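Local atomic coordinates of putative hydrolase (Bacteroides ovatus, PDB entry 4HBS), a protein that is of unknown function but is a putative hydrolase with a five-bladed beta-propeller fold, related in sequence to the beta-fructosidase clan. Residues Y34-V39 / L408-A413; T306-G311 / V320-S325; K336-L341 / Y400-W405. One frame throughout, in Å; residues are numbered along the deposited sequence.

Interaction 1. Residues Y34-V39 / L408-A413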
loop_
_atom_site.group_PDB
_atom_site.type_symbol
_atom_site.label_atom_id
_atom_site.label_comp_id
_atom_site.label_asym_id
_atom_site.label_seq_id
_atom_site.Cartn_x
_atom_site.Cartn_y
_atom_site.Cartn_z
ATOM N N TYR A 34 4.999 -8.240 -22.107
ATOM C CA TYR A 34 5.207 -7.781 -23.489
ATOM C C TYR A 34 6.682 -7.483 -23.667
ATOM O O TYR A 34 7.302 -6.962 -22.749
ATOM C CB TYR A 34 4.341 -6.508 -23.702
ATOM C CG TYR A 34 4.350 -5.852 -25.069
ATOM C CD1 TYR A 34 4.224 -6.609 -26.230
ATOM C CD2 TYR A 34 4.285 -4.465 -25.195
ATOM C CE1 TYR A 34 4.129 -6.002 -27.485
ATOM C CE2 TYR A 34 4.175 -3.849 -26.442
ATOM C CZ TYR A 34 4.101 -4.616 -27.585
ATOM O OH TYR A 34 3.988 -3.977 -28.800
ATOM N N TRP A 35 7.261 -7.839 -24.806
ATOM C CA TRP A 35 8.699 -7.637 -25.065
ATOM C C TRP A 35 9.172 -6.140 -25.026
ATOM O O TRP A 35 10.349 -5.907 -24.764
ATOM C CB TRP A 35 9.100 -8.285 -26.399
ATOM C CG TRP A 35 8.476 -7.660 -27.619
ATOM C CD1 TRP A 35 7.258 -7.947 -28.167
ATOM C CD2 TRP A 35 9.085 -6.699 -28.477
ATOM N NE1 TRP A 35 7.063 -7.196 -29.299
ATOM C CE2 TRP A 35 8.174 -6.430 -29.520
ATOM C CE3 TRP A 35 10.296 -6.001 -28.440
ATOM C CZ2 TRP A 35 8.452 -5.515 -30.532
ATOM C CZ3 TRP A 35 10.576 -5.099 -29.449
ATOM C CH2 TRP A 35 9.667 -4.873 -30.487
ATOM N N LYS A 36 8.284 -5.148 -25.271
ATOM C CA LYS A 36 8.677 -3.723 -25.198
ATOM C C LYS A 36 8.660 -3.193 -23.723
ATOM O O LYS A 36 9.110 -2.063 -23.470
ATOM C CB LYS A 36 7.747 -2.831 -26.054
ATOM C CG LYS A 36 7.730 -3.107 -27.550
ATOM C CD LYS A 36 6.968 -1.985 -28.288
ATOM C CE LYS A 36 7.026 -2.074 -29.798
ATOM N NZ LYS A 36 5.675 -2.147 -30.412
ATOM N N VAL A 37 8.100 -3.978 -22.769
ATOM C CA VAL A 37 8.005 -3.570 -21.375
ATOM C C VAL A 37 9.233 -4.108 -20.624
ATOM O O VAL A 37 9.438 -5.313 -20.581
ATOM C CB VAL A 37 6.663 -4.057 -20.771
ATOM C CG1 VAL A 37 6.619 -3.836 -19.257
ATOM C CG2 VAL A 37 5.488 -3.350 -21.446
ATOM N N PHE A 38 10.054 -3.204 -20.045
ATOM C CA PHE A 38 11.255 -3.579 -19.292
ATOM C C PHE A 38 10.948 -3.565 -17.814
ATOM O O PHE A 38 10.590 -2.524 -17.283
ATOM C CB PHE A 38 12.412 -2.640 -19.626
ATOM C CG PHE A 38 12.696 -2.634 -21.106
ATOM C CD1 PHE A 38 13.396 -3.679 -21.699
ATOM C CD2 PHE A 38 12.129 -1.670 -21.935
ATOM C CE1 PHE A 38 13.606 -3.710 -23.081
ATOM C CE2 PHE A 38 12.344 -1.701 -23.320
ATOM C CZ PHE A 38 13.070 -2.729 -23.883
ATOM N N VAL A 39 11.033 -4.743 -17.167
ATOM C CA VAL A 39 10.762 -4.931 -15.740
ATOM C C VAL A 39 12.083 -5.161 -15.032
ATOM O O VAL A 39 12.922 -5.921 -15.525
ATOM C CB VAL A 39 9.802 -6.117 -15.500
ATOM C CG1 VAL A 39 9.485 -6.270 -14.020
ATOM C CG2 VAL A 39 8.518 -5.963 -16.300
ATOM N N LEU A 408 2.096 -1.139 -23.784
ATOM C CA LEU A 408 1.039 -2.154 -23.809
ATOM C C LEU A 408 -0.124 -1.822 -24.754
ATOM O O LEU A 408 -0.667 -2.747 -25.367
ATOM C CB LEU A 408 0.492 -2.395 -22.398
ATOM C CG LEU A 408 1.419 -3.146 -21.429
ATOM C CD1 LEU A 408 0.801 -3.219 -20.080
ATOM C CD2 LEU A 408 1.735 -4.549 -21.924
ATOM N N TYR A 409 -0.472 -0.527 -24.914
ATOM C CA TYR A 409 -1.563 -0.103 -25.793
ATOM C C TYR A 409 -1.056 0.476 -27.146
ATOM O O TYR A 409 -1.810 1.191 -27.813
ATOM C CB TYR A 409 -2.434 0.914 -25.043
ATOM C CG TYR A 409 -3.033 0.332 -23.780
ATOM C CD1 TYR A 409 -3.977 -0.686 -23.840
ATOM C CD2 TYR A 409 -2.617 0.758 -22.526
ATOM C CE1 TYR A 409 -4.503 -1.254 -22.684
ATOM C CE2 TYR A 409 -3.166 0.225 -21.361
ATOM C CZ TYR A 409 -4.087 -0.805 -21.442
ATOM O OH TYR A 409 -4.597 -1.354 -20.288
ATOM N N ASP A 410 0.192 0.113 -27.577
ATOM C CA ASP A 410 0.795 0.555 -28.855
ATOM C C ASP A 410 -0.025 0.110 -30.034
ATOM O O ASP A 410 -0.443 0.931 -30.846
ATOM C CB ASP A 410 2.224 -0.049 -29.064
ATOM C CG ASP A 410 3.408 0.740 -28.547
ATOM O OD1 ASP A 410 3.208 1.904 -28.104
ATOM O OD2 ASP A 410 4.550 0.228 -28.651
ATOM N N ASN A 411 -0.230 -1.214 -30.137
ATOM C CA ASN A 411 -0.907 -1.846 -31.271
ATOM C C ASN A 411 -2.441 -2.066 -31.016
ATOM O O ASN A 411 -3.040 -2.950 -31.631
ATOM C CB ASN A 411 -0.185 -3.174 -31.620
ATOM C CG ASN A 411 1.344 -3.060 -31.671
ATOM O OD1 ASN A 411 2.062 -3.779 -30.971
ATOM N ND2 ASN A 411 1.877 -2.148 -32.479
ATOM N N ASP A 412 -3.067 -1.217 -30.166
ATOM C CA ASP A 412 -4.501 -1.237 -29.872
ATOM C C ASP A 412 -5.110 0.076 -30.344
ATOM O O ASP A 412 -4.433 1.106 -30.305
ATOM C CB ASP A 412 -4.737 -1.411 -28.359
ATOM C CG ASP A 412 -4.330 -2.761 -27.798
ATOM O OD1 ASP A 412 -3.301 -3.316 -28.257
ATOM O OD2 ASP A 412 -5.008 -3.243 -26.873
ATOM N N ALA A 413 -6.387 0.066 -30.751
ATOM C CA ALA A 413 -7.068 1.298 -31.175
ATOM C C ALA A 413 -7.213 2.281 -29.993
ATOM O O ALA A 413 -7.041 1.872 -28.838
ATOM C CB ALA A 413 -8.439 0.959 -31.733
#
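K36 and D410 carry the polar half of this contact, and L408 with Y34 and V37 the apolar half. The ammonium of K36 and the carboxylate of D410 meet head on and form a salt bridge, NZ to OD2 3.2 Å. The nitrogen meets that oxygen on its anti side, 16° out of the carboxylate plane. NZ also donates to OH of Y34 at 3.0 Å and to the backbone O of N10, so three acceptors surround the end of a largely buried side chain; a lysine suits the place because it has both the length to reach them and three hydrogens to share. Behind this cluster the contact becomes apolar. L408 leaves its backbone heading away from 34-39, yet its CD2 branch comes back to lie 3.7 Å from CB of Y34 and 4.0 Å from CG2 of V37. The Y34 and L408 side chains run alongside one another with opposite headings, while V37 lies across L408. Tyrosine serves both halves, its stem packing on leucine and its hydroxyl joining the lysine.

Two type I turns, Y34 to V37 and Y409 to D412, carry Y34, K36, V37 and D410; L408 comes just before the second. The first is closed by V37 N to Y34 O at 3.1 Å. The Y34 ring points away from its own backbone N (chi1 -178°), which lays it along the turn, and the amide N of K36 lies 4.0 Å above the plane of one face, near the rim. CG of K36 in turn rests over the centre of the W35 ring.

Further out, F38 continues into strand 38-42, bonded to strand 399-403. L408 packs on L338 of strand 333-340, and a salt bridge from D412 to K336 ties the turn to that same strand.

Interaction 2. Residues T306-G311 / V320-S325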
loop_
_atom_site.group_PDB
_atom_site.type_symbol
_atom_site.label_atom_id
_atom_site.label_comp_id
_atom_site.label_asym_id
_atom_site.label_seq_id
_atom_site.Cartn_x
_atom_site.Cartn_y
_atom_site.Cartn_z
ATOM N N THR A 306 -5.181 9.898 -20.608
ATOM C CA THR A 306 -5.634 8.542 -20.320
ATOM C C THR A 306 -5.455 8.221 -18.839
ATOM O O THR A 306 -4.435 8.579 -18.241
ATOM C CB THR A 306 -4.863 7.533 -21.200
ATOM O OG1 THR A 306 -4.974 7.928 -22.572
ATOM C CG2 THR A 306 -5.367 6.090 -21.030
ATOM N N TYR A 307 -6.453 7.533 -18.259
ATOM C CA TYR A 307 -6.414 7.053 -16.892
ATOM C C TYR A 307 -6.007 5.627 -16.954
ATOM O O TYR A 307 -6.592 4.878 -17.722
ATOM C CB TYR A 307 -7.769 7.199 -16.208
ATOM C CG TYR A 307 -8.117 8.643 -15.979
ATOM C CD1 TYR A 307 -8.697 9.406 -16.984
ATOM C CD2 TYR A 307 -7.759 9.285 -14.803
ATOM C CE1 TYR A 307 -8.978 10.757 -16.800
ATOM C CE2 TYR A 307 -8.034 10.633 -14.604
ATOM C CZ TYR A 307 -8.618 11.377 -15.619
ATOM O OH TYR A 307 -8.937 12.706 -15.441
ATOM N N TYR A 308 -4.971 5.250 -16.208
ATOM C CA TYR A 308 -4.481 3.880 -16.154
ATOM C C TYR A 308 -4.724 3.345 -14.779
ATOM O O TYR A 308 -4.526 4.069 -13.807
ATOM C CB TYR A 308 -2.990 3.821 -16.483
ATOM C CG TYR A 308 -2.676 4.287 -17.885
ATOM C CD1 TYR A 308 -2.794 3.424 -18.971
ATOM C CD2 TYR A 308 -2.259 5.591 -18.130
ATOM C CE1 TYR A 308 -2.495 3.849 -20.266
ATOM C CE2 TYR A 308 -1.942 6.020 -19.416
ATOM C CZ TYR A 308 -2.069 5.149 -20.485
ATOM O OH TYR A 308 -1.783 5.574 -21.764
HETATM N N MSE A 309 -5.158 2.092 -14.684
HETATM C CA MSE A 309 -5.384 1.414 -13.413
HETATM C C MSE A 309 -4.471 0.244 -13.338
HETATM O O MSE A 309 -4.372 -0.467 -14.329
HETATM C CB MSE A 309 -6.818 0.935 -13.317
HETATM C CG MSE A 309 -7.134 0.306 -11.996
HETATM SE SE MSE A 309 -8.975 -0.286 -11.948
HETATM C CE MSE A 309 -8.564 -1.974 -11.670
ATOM N N ILE A 310 -3.810 0.013 -12.184
ATOM C CA ILE A 310 -2.922 -1.149 -12.012
ATOM C C ILE A 310 -3.386 -1.898 -10.794
ATOM O O ILE A 310 -3.503 -1.317 -9.727
ATOM C CB ILE A 310 -1.421 -0.784 -11.916
ATOM C CG1 ILE A 310 -0.968 -0.012 -13.167
ATOM C CG2 ILE A 310 -0.557 -2.068 -11.739
ATOM C CD1 ILE A 310 0.247 0.688 -12.976
ATOM N N GLY A 311 -3.642 -3.176 -10.957
ATOM C CA GLY A 311 -4.103 -4.023 -9.871
ATOM C C GLY A 311 -3.550 -5.418 -9.966
ATOM O O GLY A 311 -3.062 -5.829 -11.015
ATOM N N VAL A 320 0.281 -8.973 -12.572
ATOM C CA VAL A 320 -0.052 -7.573 -12.268
ATOM C C VAL A 320 -0.804 -7.057 -13.472
ATOM O O VAL A 320 -0.234 -7.035 -14.563
ATOM C CB VAL A 320 1.213 -6.739 -11.979
ATOM C CG1 VAL A 320 0.865 -5.263 -11.783
ATOM C CG2 VAL A 320 1.950 -7.299 -10.767
ATOM N N LEU A 321 -2.080 -6.678 -13.299
ATOM C CA LEU A 321 -2.944 -6.244 -14.397
ATOM C C LEU A 321 -2.972 -4.750 -14.594
ATOM O O LEU A 321 -2.755 -3.995 -13.651
ATOM C CB LEU A 321 -4.379 -6.709 -14.137
ATOM C CG LEU A 321 -4.551 -8.185 -13.841
ATOM C CD1 LEU A 321 -6.005 -8.511 -13.661
ATOM C CD2 LEU A 321 -3.923 -9.048 -14.929
HETATM N N MSE A 322 -3.299 -4.322 -15.824
HETATM C CA MSE A 322 -3.451 -2.918 -16.157
HETATM C C MSE A 322 -4.665 -2.726 -17.054
HETATM O O MSE A 322 -4.858 -3.503 -17.994
HETATM C CB MSE A 322 -2.202 -2.349 -16.832
HETATM C CG MSE A 322 -2.271 -0.820 -16.994
HETATM SE SE MSE A 322 -0.786 -0.028 -17.913
HETATM C CE MSE A 322 0.374 -0.063 -16.534
ATOM N N PHE A 323 -5.467 -1.673 -16.766
ATOM C CA PHE A 323 -6.655 -1.259 -17.535
ATOM C C PHE A 323 -6.547 0.212 -17.831
ATOM O O PHE A 323 -5.812 0.907 -17.132
ATOM C CB PHE A 323 -7.951 -1.505 -16.751
ATOM C CG PHE A 323 -8.094 -2.858 -16.114
ATOM C CD1 PHE A 323 -7.427 -3.162 -14.937
ATOM C CD2 PHE A 323 -8.945 -3.811 -16.655
ATOM C CE1 PHE A 323 -7.576 -4.410 -14.332
ATOM C CE2 PHE A 323 -9.104 -5.051 -16.041
ATOM C CZ PHE A 323 -8.420 -5.341 -14.881
ATOM N N ARG A 324 -7.318 0.715 -18.798
ATOM C CA ARG A 324 -7.305 2.141 -19.110
ATOM C C ARG A 324 -8.718 2.700 -19.286
ATOM O O ARG A 324 -9.647 1.957 -19.603
ATOM C CB ARG A 324 -6.471 2.417 -20.370
ATOM C CG ARG A 324 -6.934 1.671 -21.619
ATOM C CD ARG A 324 -6.348 2.295 -22.856
ATOM N NE ARG A 324 -6.735 1.589 -24.072
ATOM C CZ ARG A 324 -6.236 1.846 -25.280
ATOM N NH1 ARG A 324 -5.325 2.805 -25.445
ATOM N NH2 ARG A 324 -6.639 1.145 -26.336
ATOM N N SER A 325 -8.859 4.027 -19.114
ATOM C CA SER A 325 -10.127 4.747 -19.293
ATOM C C SER A 325 -9.888 6.216 -19.656
ATOM O O SER A 325 -8.783 6.738 -19.485
ATOM C CB SER A 325 -10.974 4.680 -18.025
ATOM O OG SER A 325 -12.250 5.271 -18.217
#
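Strands 306-311 and 320-325 run antiparallel, their axes 4.5 Å apart at closest and 158° between directions, with Y307/S325, M309/F323 and G311/L321 as hydrogen-bonded pairs and Y308/R324 and I310/M322 as non-hydrogen-bonded ones. M309 N to F323 O is 2.8 Å and nearly straight (171°); F323 N returns to M309 O at 2.9 Å. CA-H...O contacts fill in between, as from M322 CA to M309 O.

On one face M309, modelled as selenomethionine, lies side by side with F323, its CE packing 3.7 Å from CD1 of the ring and its selenium oblique to that ring in a Met-aromatic contact. These are the two middle strands of a four-stranded antiparallel propeller blade, joined as a hairpin, and bulky apolar residues suit the places where M309 packs on V300 and I310 on F301 and I361. On the other face M322, also selenomethionine, is extended through chi1 and chi2, which carries SE to 4.1 Å from CD1 of Y308; the bend at chi3 (-78°) then turns CE to CG1 of I310 at 3.6 Å. I310 divides its branches, CG2 reaching V320 CG1 at 3.5 Å. Were I310 cut back to an alanine, a gap would probably open beside M322 CE and V320 CG1, with one wall of the methionine end missing. R324 touches Y308 through CB, 4.1 Å from CD1, before its extended chain carries the guanidinium off, NE to D334 and NH2 to the carbonyl of A413.

Interaction 3. Residues K336-L341 / Y400-W405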
loop_
_atom_site.group_PDB
_atom_site.type_symbol
_atom_site.label_atom_id
_atom_site.label_comp_id
_atom_site.label_asym_id
_atom_site.label_seq_id
_atom_site.Cartn_x
_atom_site.Cartn_y
_atom_site.Cartn_z
ATOM N N LYS A 336 -4.649 -5.791 -19.574
ATOM C CA LYS A 336 -3.341 -6.239 -20.056
ATOM C C LYS A 336 -2.577 -6.820 -18.879
ATOM O O LYS A 336 -2.833 -6.412 -17.751
ATOM C CB LYS A 336 -2.544 -5.064 -20.659
ATOM C CG LYS A 336 -3.155 -4.402 -21.888
ATOM C CD LYS A 336 -2.769 -5.101 -23.142
ATOM C CE LYS A 336 -3.625 -4.701 -24.302
ATOM N NZ LYS A 336 -2.983 -5.060 -25.588
ATOM N N THR A 337 -1.654 -7.751 -19.111
ATOM C CA THR A 337 -0.818 -8.268 -18.037
ATOM C C THR A 337 0.487 -7.481 -18.124
ATOM O O THR A 337 1.221 -7.599 -19.111
ATOM C CB THR A 337 -0.668 -9.778 -18.120
ATOM O OG1 THR A 337 -1.958 -10.352 -17.920
ATOM C CG2 THR A 337 0.268 -10.322 -17.074
ATOM N N LEU A 338 0.731 -6.610 -17.127
ATOM C CA LEU A 338 1.934 -5.775 -17.077
ATOM C C LEU A 338 3.150 -6.670 -16.928
ATOM O O LEU A 338 4.065 -6.616 -17.753
ATOM C CB LEU A 338 1.822 -4.779 -15.926
ATOM C CG LEU A 338 2.841 -3.671 -15.880
ATOM C CD1 LEU A 338 2.749 -2.793 -17.102
ATOM C CD2 LEU A 338 2.669 -2.838 -14.611
ATOM N N PHE A 339 3.105 -7.566 -15.949
ATOM C CA PHE A 339 4.131 -8.577 -15.729
ATOM C C PHE A 339 3.669 -9.588 -14.671
ATOM O O PHE A 339 2.640 -9.383 -14.030
ATOM C CB PHE A 339 5.467 -7.941 -15.337
ATOM C CG PHE A 339 5.602 -7.469 -13.910
ATOM C CD1 PHE A 339 5.019 -6.278 -13.498
ATOM C CD2 PHE A 339 6.417 -8.150 -13.009
ATOM C CE1 PHE A 339 5.199 -5.810 -12.192
ATOM C CE2 PHE A 339 6.633 -7.653 -11.722
ATOM C CZ PHE A 339 6.024 -6.488 -11.322
ATOM N N THR A 340 4.432 -10.662 -14.501
ATOM C CA THR A 340 4.148 -11.729 -13.543
ATOM C C THR A 340 5.175 -11.695 -12.437
ATOM O O THR A 340 6.365 -11.759 -12.717
ATOM C CB THR A 340 4.139 -13.061 -14.245
ATOM O OG1 THR A 340 3.252 -12.970 -15.358
ATOM C CG2 THR A 340 3.687 -14.174 -13.339
ATOM N N LEU A 341 4.728 -11.600 -11.183
ATOM C CA LEU A 341 5.631 -11.511 -10.039
ATOM C C LEU A 341 6.341 -12.824 -9.811
ATOM O O LEU A 341 5.766 -13.862 -10.109
ATOM C CB LEU A 341 4.866 -11.098 -8.783
ATOM C CG LEU A 341 4.364 -9.658 -8.816
ATOM C CD1 LEU A 341 3.159 -9.461 -7.912
ATOM C CD2 LEU A 341 5.466 -8.707 -8.460
ATOM N N TYR A 400 9.933 -3.307 -7.483
ATOM C CA TYR A 400 10.108 -3.465 -8.932
ATOM C C TYR A 400 9.919 -2.133 -9.635
ATOM O O TYR A 400 9.188 -1.294 -9.142
ATOM C CB TYR A 400 9.087 -4.478 -9.514
ATOM C CG TYR A 400 9.132 -5.824 -8.839
ATOM C CD1 TYR A 400 8.477 -6.040 -7.630
ATOM C CD2 TYR A 400 9.864 -6.873 -9.381
ATOM C CE1 TYR A 400 8.553 -7.262 -6.977
ATOM C CE2 TYR A 400 9.970 -8.096 -8.721
ATOM C CZ TYR A 400 9.306 -8.289 -7.523
ATOM O OH TYR A 400 9.435 -9.485 -6.863
ATOM N N ARG A 401 10.548 -1.952 -10.791
ATOM C CA ARG A 401 10.366 -0.768 -11.640
ATOM C C ARG A 401 10.012 -1.261 -13.037
ATOM O O ARG A 401 10.648 -2.208 -13.521
ATOM C CB ARG A 401 11.610 0.116 -11.671
ATOM C CG ARG A 401 12.073 0.554 -10.294
ATOM C CD ARG A 401 12.471 2.012 -10.222
ATOM N NE ARG A 401 12.780 2.386 -8.837
ATOM C CZ ARG A 401 12.779 3.625 -8.343
ATOM N NH1 ARG A 401 12.490 4.665 -9.124
ATOM N NH2 ARG A 401 13.068 3.835 -7.064
ATOM N N VAL A 402 8.960 -0.695 -13.644
ATOM C CA VAL A 402 8.515 -1.058 -14.986
ATOM C C VAL A 402 8.750 0.143 -15.869
ATOM O O VAL A 402 8.148 1.194 -15.642
ATOM C CB VAL A 402 7.030 -1.513 -15.034
ATOM C CG1 VAL A 402 6.675 -2.085 -16.402
ATOM C CG2 VAL A 402 6.721 -2.528 -13.938
ATOM N N PHE A 403 9.638 0.007 -16.863
ATOM C CA PHE A 403 9.909 1.077 -17.824
ATOM C C PHE A 403 9.206 0.773 -19.130
ATOM O O PHE A 403 9.146 -0.388 -19.554
ATOM C CB PHE A 403 11.395 1.238 -18.068
ATOM C CG PHE A 403 12.142 1.772 -16.880
ATOM C CD1 PHE A 403 12.437 0.951 -15.802
ATOM C CD2 PHE A 403 12.629 3.074 -16.874
ATOM C CE1 PHE A 403 13.164 1.432 -14.721
ATOM C CE2 PHE A 403 13.358 3.555 -15.793
ATOM C CZ PHE A 403 13.615 2.735 -14.719
ATOM N N ASN A 404 8.658 1.807 -19.759
ATOM C CA ASN A 404 7.966 1.690 -21.030
ATOM C C ASN A 404 6.646 0.861 -20.899
ATOM O O ASN A 404 6.201 0.250 -21.869
ATOM C CB ASN A 404 8.921 1.109 -22.093
ATOM C CG ASN A 404 8.680 1.591 -23.497
ATOM O OD1 ASN A 404 8.099 2.661 -23.737
ATOM N ND2 ASN A 404 9.132 0.813 -24.469
ATOM N N TRP A 405 6.012 0.896 -19.698
ATOM C CA TRP A 405 4.696 0.275 -19.410
ATOM C C TRP A 405 3.604 0.788 -20.378
ATOM O O TRP A 405 2.678 0.054 -20.705
ATOM C CB TRP A 405 4.260 0.551 -17.955
ATOM C CG TRP A 405 4.243 2.005 -17.568
ATOM C CD1 TRP A 405 5.286 2.736 -17.080
ATOM C CD2 TRP A 405 3.160 2.926 -17.746
ATOM N NE1 TRP A 405 4.911 4.047 -16.918
ATOM C CE2 TRP A 405 3.618 4.196 -17.340
ATOM C CE3 TRP A 405 1.854 2.807 -18.244
ATOM C CZ2 TRP A 405 2.800 5.328 -17.369
ATOM C CZ3 TRP A 405 1.056 3.935 -18.303
ATOM C CH2 TRP A 405 1.530 5.178 -17.870
#
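L338, F339 and L341 meet Y400, V402 and W405 where two neighbouring blades of the beta-propeller pack together: strand 333-340 belongs to one sheet and strand 399-403 to the next. Their axes come no nearer than 9.3 Å and no hydrogen bond joins the segments, so side chains alone fill the interface. L338 and V402 reach toward each other tip to tip, L338 CD1 lying 4.1 Å from V402 CG1. The second methyl of this valine, CG2, turns to F339 CE1 at 4.0 Å; a beta-branched residue can thus touch two partners without a long chain. F339 has CG between its backbone N and carbonyl carbon (chi1 78°), which sends the ring across toward Y400. The two side chains lie crosswise, but their rings are oblique, planes 50° apart and centroids 5.6 Å apart. L341 supplies a CH-pi contact, its CD2 methyl 4.1 Å from the Y400 ring centroid, above the same face that F339 CE2 approaches. At the other end the W405 indole leads away from 336-341, and its NE1 hydrogen-bonds to G369 O. Only its stem meets the leucine: L338 CD1 to W405 CB, 3.8 Å.

In the fold
Interactions 2 and 3 are buried, whereas interaction 1 lies near the surface and is only partly covered. Their chemistry follows: interaction 2 combines backbone hydrogen bonds within one blade with packing on both faces, interaction 3 is purely apolar packing between blades, and interaction 1 adds a salt bridge at the partly covered outer side, far from the chain's centre. Strand 333-340 links interactions 2 and 3, since V320 and M322 bond to L338 and K336 through their backbones, and M322 CE touches both L338 and W405. Interactions 1 and 3 share the sheet in which N-terminal strand 38-42 pairs with C-terminal strand 399-403, the chain-end closure familiar from propellers. The C-terminal tail then returns to interaction 2, where Y409 packs on M322 and R324.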